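Local coordinates for protein vinylacetyl-CoA Delta-isomerase (Nitrosopumilus maritimus SCM1, PDB 6VJR) that probably dehydrates 4-hydroxybutyryl-CoA and isomerises vinylacetyl-CoA, and carries FAD, a [4Fe-4S] cluster and iron, at residues A[90-95]-A[299-304]; A[119-124]-A[272-277]. All blocks are in the same frame, centred on the assembly; numbering follows the deposited sequence.

Contact 1: residues A[90-95]-A[299-304]; sequences LGQNTG and LGDVLI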
loop_
_atom_site.group_PDB
_atom_site.type_symbol
_atom_site.label_atom_id
_atom_site.label_comp_id
_atom_site.label_asym_id
_atom_site.label_seq_id
_atom_site.Cartn_x
_atom_site.Cartn_y
_atom_site.Cartn_z
ATOM N N LEU A 90 2.421 -14.502 25.665
ATOM C CA LEU A 90 3.829 -14.282 26.025
ATOM C C LEU A 90 4.362 -13.025 25.337
ATOM O O LEU A 90 5.131 -12.273 25.939
ATOM C CB LEU A 90 4.638 -15.539 25.708
ATOM C CG LEU A 90 4.404 -16.744 26.614
ATOM C CD1 LEU A 90 4.979 -17.993 25.966
ATOM C CD2 LEU A 90 5.049 -16.410 27.928
ATOM N N GLY A 91 3.943 -12.790 24.092
ATOM C CA GLY A 91 4.297 -11.544 23.431
ATOM C C GLY A 91 3.823 -10.302 24.218
ATOM O O GLY A 91 4.541 -9.301 24.369
ATOM N N GLN A 92 2.580 -10.336 24.679
ATOM C CA GLN A 92 2.042 -9.279 25.527
ATOM C C GLN A 92 2.862 -9.098 26.808
ATOM O O GLN A 92 3.036 -7.985 27.269
ATOM C CB GLN A 92 0.598 -9.555 25.899
ATOM C CG GLN A 92 -0.387 -9.459 24.751
ATOM C CD GLN A 92 -1.820 -9.609 25.198
ATOM O OE1 GLN A 92 -2.121 -9.931 26.357
ATOM N NE2 GLN A 92 -2.705 -9.288 24.286
ATOM N N ASN A 93 3.257 -10.218 27.449
ATOM C CA ASN A 93 3.911 -10.197 28.734
ATOM C C ASN A 93 5.380 -9.789 28.684
ATOM O O ASN A 93 5.875 -9.262 29.690
ATOM C CB ASN A 93 3.822 -11.554 29.401
ATOM C CG ASN A 93 2.432 -11.950 29.813
ATOM O OD1 ASN A 93 1.489 -11.169 29.708
ATOM N ND2 ASN A 93 2.331 -13.150 30.371
ATOM N N THR A 94 6.035 -9.986 27.531
ATOM C CA THR A 94 7.464 -9.788 27.442
ATOM C C THR A 94 7.835 -8.707 26.440
ATOM O O THR A 94 8.893 -8.107 26.597
ATOM C CB THR A 94 8.209 -11.064 27.107
ATOM O OG1 THR A 94 7.912 -11.479 25.787
ATOM C CG2 THR A 94 7.994 -12.181 28.118
ATOM N N GLY A 95 7.011 -8.526 25.420
ATOM C CA GLY A 95 7.325 -7.577 24.369
ATOM C C GLY A 95 8.560 -7.951 23.572
ATOM O O GLY A 95 9.165 -7.102 22.906
ATOM N N LEU A 299 3.417 -8.496 20.593
ATOM C CA LEU A 299 4.289 -7.339 20.516
ATOM C C LEU A 299 3.543 -6.140 19.907
ATOM O O LEU A 299 3.668 -5.016 20.381
ATOM C CB LEU A 299 5.517 -7.676 19.679
ATOM C CG LEU A 299 6.672 -8.322 20.425
ATOM C CD1 LEU A 299 6.250 -9.638 21.082
ATOM C CD2 LEU A 299 7.838 -8.497 19.517
ATOM N N GLY A 300 2.728 -6.400 18.885
ATOM C CA GLY A 300 1.876 -5.376 18.310
ATOM C C GLY A 300 0.960 -4.750 19.351
ATOM O O GLY A 300 0.797 -3.535 19.374
ATOM N N ASP A 301 0.364 -5.591 20.224
ATOM C CA ASP A 301 -0.511 -5.091 21.281
ATOM C C ASP A 301 0.245 -4.125 22.202
ATOM O O ASP A 301 -0.252 -3.062 22.575
ATOM C CB ASP A 301 -1.033 -6.264 22.107
ATOM C CG ASP A 301 -2.008 -7.183 21.376
ATOM O OD1 ASP A 301 -2.701 -6.700 20.458
ATOM O OD2 ASP A 301 -2.076 -8.417 21.748
ATOM N N VAL A 302 1.476 -4.472 22.556
ATOM C CA VAL A 302 2.337 -3.613 23.377
ATOM C C VAL A 302 2.618 -2.288 22.658
ATOM O O VAL A 302 2.503 -1.233 23.266
ATOM C CB VAL A 302 3.637 -4.348 23.761
ATOM C CG1 VAL A 302 4.623 -3.410 24.439
ATOM C CG2 VAL A 302 3.379 -5.572 24.616
ATOM N N LEU A 303 3.016 -2.336 21.386
ATOM C CA LEU A 303 3.360 -1.140 20.627
ATOM C C LEU A 303 2.157 -0.210 20.480
ATOM O O LEU A 303 2.253 0.998 20.573
ATOM C CB LEU A 303 4.022 -1.570 19.332
ATOM C CG LEU A 303 4.623 -0.414 18.531
ATOM C CD1 LEU A 303 5.520 0.455 19.322
ATOM C CD2 LEU A 303 5.378 -1.020 17.334
ATOM N N ILE A 304 0.985 -0.800 20.239
ATOM C CA ILE A 304 -0.251 -0.038 20.139
ATOM C C ILE A 304 -0.516 0.665 21.476
ATOM O O ILE A 304 -0.815 1.855 21.563
ATOM C CB ILE A 304 -1.408 -0.949 19.732
ATOM C CG1 ILE A 304 -1.261 -1.437 18.308
ATOM C CG2 ILE A 304 -2.741 -0.259 19.999
ATOM C CD1 ILE A 304 -2.165 -2.601 17.969
#
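Gln92 reaches across to Asp301 with its amide nitrogen, NE2 lying 2.8 Å from Asp301 OD2 in a nearly straight hydrogen bond (N-H...O 171°). The two flat groups are strongly twisted, amide and carboxylate planes 66° apart: the oxygen lies in the amide plane of Gln92, whereas NE2 comes to OD2 from above the carboxylate plane. With Gln92 CG beside the backbone N and the chain extended beyond it, the amide spans the gap between the helices.

Beside this polar pair, aliphatic side chains pack against backbone. Leu299 straddles the helix end, its CD1 set against Gly91 CA at 3.6 Å and its CG against Gly95 C at 3.7 Å. A CB on Gly91 would crowd that methyl, consistent with glycine at this position; Gly95, with positive phi, ends the helix and comes within 4.9 Å of Leu299, CA to CA. Val302 sends CG2 toward Gln92 O, 3.6 Å away. The short helical segments run at 41° with an axis separation of 7.8 Å, a close approach consistent with the lack of a side chain at Gly91.

Tyr466 of a second subunit hydrogen-bonds Gln92 OE1, while Arg88 of the same chain forms a salt bridge with Asp301 OD1. Cys295 begins one helix and Cys97 follows the other; both bind the [4Fe-4S] cluster. The buried carboxylate is thus engaged at both oxygens, which would probably favour its ionised form.

Contact 2: residues A[119-124]-A[272-277]; sequences EKHGTD and HGEYEF
Lys120 and His121, at the end of helix 101-121, converge on a single oxygen of Glu276. Lys120 leaves its backbone with CG anti to N (chi1 179°) and stays extended to the tip. Its CB lies 4.1 Å from Phe277 CZ; farther out, CD meets the ring edge at Phe277 CE2, 3.9 Å away, and also begins to approach the carboxylate. CE continues alongside Glu276 OE1, and NZ completes the salt bridge to Glu276 OE1 at 2.8 Å.

From the opposite face of the carboxylate plane, His121 NE2 donates to the same OE1 over 2.7 Å, with an N-H...O angle of 160°, a His-carboxylate hydrogen bond. This second bond arrives on the syn side, 23° out of the carboxylate plane, with the oxygen close to the plane of the imidazole. Glu274 CG sits over one face of that imidazole as a CH-pi contact, 3.7 Å from the ring centroid and near the ring normal. Glu274, the centre of an inverse gamma turn, is bent at its second torsion, which carries its carboxylate past the ring, where OE1 accepts from His272 N and OE2 hydrogen-bonds Tyr125 OH.

An alanine in place of Glu276 would probably leave the Lys120 ammonium without its anionic mate and His121 NE2 without its acceptor, setting the imidazole freer to turn.

Phe277 also packs on Glu116 and Ile117 of helix 101-121. The contact thereby joins the C-terminal end of that helix to the connection between strand 269-272, an outermost strand of a four-stranded mixed sheet within this chain, and helix 278-292.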
loop_
_atom_site.group_PDB
_atom_site.type_symbol
_atom_site.label_atom_id
_atom_site.label_comp_id
_atom_site.label_asym_id
_atom_site.label_seq_id
_atom_site.Cartn_x
_atom_site.Cartn_y
_atom_site.Cartn_z
ATOM N N GLU A 119 9.222 -45.493 7.861
ATOM C CA GLU A 119 8.261 -46.191 7.012
ATOM C C GLU A 119 8.938 -46.633 5.714
ATOM O O GLU A 119 8.728 -47.747 5.267
ATOM C CB GLU A 119 7.030 -45.298 6.841
ATOM C CG GLU A 119 5.845 -45.905 6.106
ATOM C CD GLU A 119 4.711 -44.883 6.056
ATOM O OE1 GLU A 119 4.953 -43.676 5.755
ATOM O OE2 GLU A 119 3.581 -45.286 6.367
ATOM N N LYS A 120 9.778 -45.774 5.123
ATOM C CA LYS A 120 10.442 -46.111 3.875
ATOM C C LYS A 120 11.695 -46.969 4.103
ATOM O O LYS A 120 11.935 -47.915 3.352
ATOM C CB LYS A 120 10.803 -44.826 3.126
ATOM C CG LYS A 120 11.523 -45.098 1.826
ATOM C CD LYS A 120 11.871 -43.858 1.034
ATOM C CE LYS A 120 12.664 -44.235 -0.191
ATOM N NZ LYS A 120 13.080 -43.005 -0.883
ATOM N N HIS A 121 12.501 -46.627 5.120
ATOM C CA HIS A 121 13.864 -47.127 5.224
ATOM C C HIS A 121 13.997 -48.272 6.243
ATOM O O HIS A 121 15.000 -48.977 6.274
ATOM C CB HIS A 121 14.823 -45.980 5.517
ATOM C CG HIS A 121 15.068 -45.089 4.357
ATOM N ND1 HIS A 121 16.008 -45.391 3.395
ATOM C CD2 HIS A 121 14.491 -43.949 3.980
ATOM C CE1 HIS A 121 15.995 -44.431 2.469
ATOM N NE2 HIS A 121 15.084 -43.551 2.804
ATOM N N GLY A 122 13.003 -48.458 7.106
ATOM C CA GLY A 122 13.116 -49.510 8.095
ATOM C C GLY A 122 14.069 -49.129 9.235
ATOM O O GLY A 122 14.515 -50.003 9.961
ATOM N N THR A 123 14.297 -47.820 9.417
ATOM C CA THR A 123 15.145 -47.256 10.462
ATOM C C THR A 123 14.323 -47.051 11.737
ATOM O O THR A 123 13.148 -47.392 11.783
ATOM C CB THR A 123 15.758 -45.965 9.911
ATOM O OG1 THR A 123 14.718 -45.266 9.234
ATOM C CG2 THR A 123 16.811 -46.250 8.847
ATOM N N ASP A 124 14.951 -46.551 12.805
ATOM C CA ASP A 124 14.247 -46.346 14.065
ATOM C C ASP A 124 14.475 -44.936 14.595
ATOM O O ASP A 124 14.519 -44.715 15.802
ATOM C CB ASP A 124 14.645 -47.330 15.143
ATOM C CG ASP A 124 16.132 -47.353 15.434
ATOM O OD1 ASP A 124 16.835 -46.563 14.807
ATOM O OD2 ASP A 124 16.578 -48.213 16.217
ATOM N N HIS A 272 20.087 -39.742 9.044
ATOM C CA HIS A 272 21.469 -40.079 8.741
ATOM C C HIS A 272 21.568 -40.541 7.284
ATOM O O HIS A 272 21.571 -41.736 7.024
ATOM C CB HIS A 272 21.974 -41.147 9.717
ATOM C CG HIS A 272 23.364 -41.629 9.435
ATOM N ND1 HIS A 272 24.414 -40.809 9.107
ATOM C CD2 HIS A 272 23.860 -42.868 9.370
ATOM C CE1 HIS A 272 25.510 -41.527 8.911
ATOM N NE2 HIS A 272 25.196 -42.773 9.037
ATOM N N GLY A 273 21.578 -39.592 6.343
ATOM C CA GLY A 273 21.814 -39.874 4.938
ATOM C C GLY A 273 20.575 -39.951 4.044
ATOM O O GLY A 273 20.726 -40.078 2.824
ATOM N N GLU A 274 19.360 -39.898 4.614
ATOM C CA GLU A 274 18.133 -40.000 3.834
ATOM C C GLU A 274 17.764 -38.614 3.295
ATOM O O GLU A 274 16.821 -37.954 3.737
ATOM C CB GLU A 274 17.036 -40.598 4.703
ATOM C CG GLU A 274 17.378 -41.974 5.271
ATOM C CD GLU A 274 18.132 -41.994 6.586
ATOM O OE1 GLU A 274 18.352 -40.915 7.201
ATOM O OE2 GLU A 274 18.501 -43.141 6.999
ATOM N N TYR A 275 18.567 -38.182 2.331
ATOM C CA TYR A 275 18.549 -36.832 1.809
ATOM C C TYR A 275 17.195 -36.432 1.242
ATOM O O TYR A 275 16.878 -35.247 1.238
ATOM C CB TYR A 275 19.625 -36.711 0.725
ATOM C CG TYR A 275 19.442 -37.635 -0.453
ATOM C CD1 TYR A 275 18.705 -37.232 -1.558
ATOM C CD2 TYR A 275 20.009 -38.894 -0.461
ATOM C CE1 TYR A 275 18.517 -38.069 -2.635
ATOM C CE2 TYR A 275 19.841 -39.738 -1.539
ATOM C CZ TYR A 275 19.085 -39.326 -2.615
ATOM O OH TYR A 275 18.961 -40.215 -3.631
ATOM N N GLU A 276 16.448 -37.408 0.721
ATOM C CA GLU A 276 15.162 -37.133 0.110
ATOM C C GLU A 276 14.130 -36.637 1.118
ATOM O O GLU A 276 13.086 -36.145 0.687
ATOM C CB GLU A 276 14.646 -38.338 -0.675
ATOM C CG GLU A 276 14.154 -39.496 0.177
ATOM C CD GLU A 276 15.154 -40.513 0.722
ATOM O OE1 GLU A 276 14.655 -41.647 0.955
ATOM O OE2 GLU A 276 16.374 -40.209 0.929
ATOM N N PHE A 277 14.401 -36.757 2.437
ATOM C CA PHE A 277 13.458 -36.292 3.444
ATOM C C PHE A 277 13.825 -34.922 3.988
ATOM O O PHE A 277 13.076 -34.385 4.801
ATOM C CB PHE A 277 13.304 -37.289 4.601
ATOM C CG PHE A 277 12.507 -38.510 4.195
ATOM C CD1 PHE A 277 11.130 -38.514 4.344
ATOM C CD2 PHE A 277 13.131 -39.647 3.677
ATOM C CE1 PHE A 277 10.396 -39.641 4.004
ATOM C CE2 PHE A 277 12.390 -40.765 3.324
ATOM C CZ PHE A 277 11.032 -40.753 3.474
#

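From the N terminus, helix 77-94 supplies the first half of contact 1, and the chain then passes almost directly into helix 101-121, whose end opens contact 2. Beyond it lie the four-stranded sheet and most strands of the larger one before residues 272-277 close the smaller loop, 148 residues apart at the nearest ends. After helix 278-292, residues 299-304 on helix 295-314 close the larger loop, 204 residues apart. Contact 2 is therefore nested within contact 1, without crossing. Contact 1 ties two helices at a buried site beside the subunit interface; contact 2 fastens a helix end to a strand-helix connection. Their centres lie 41 Å apart, on opposite sides of the chain's centre.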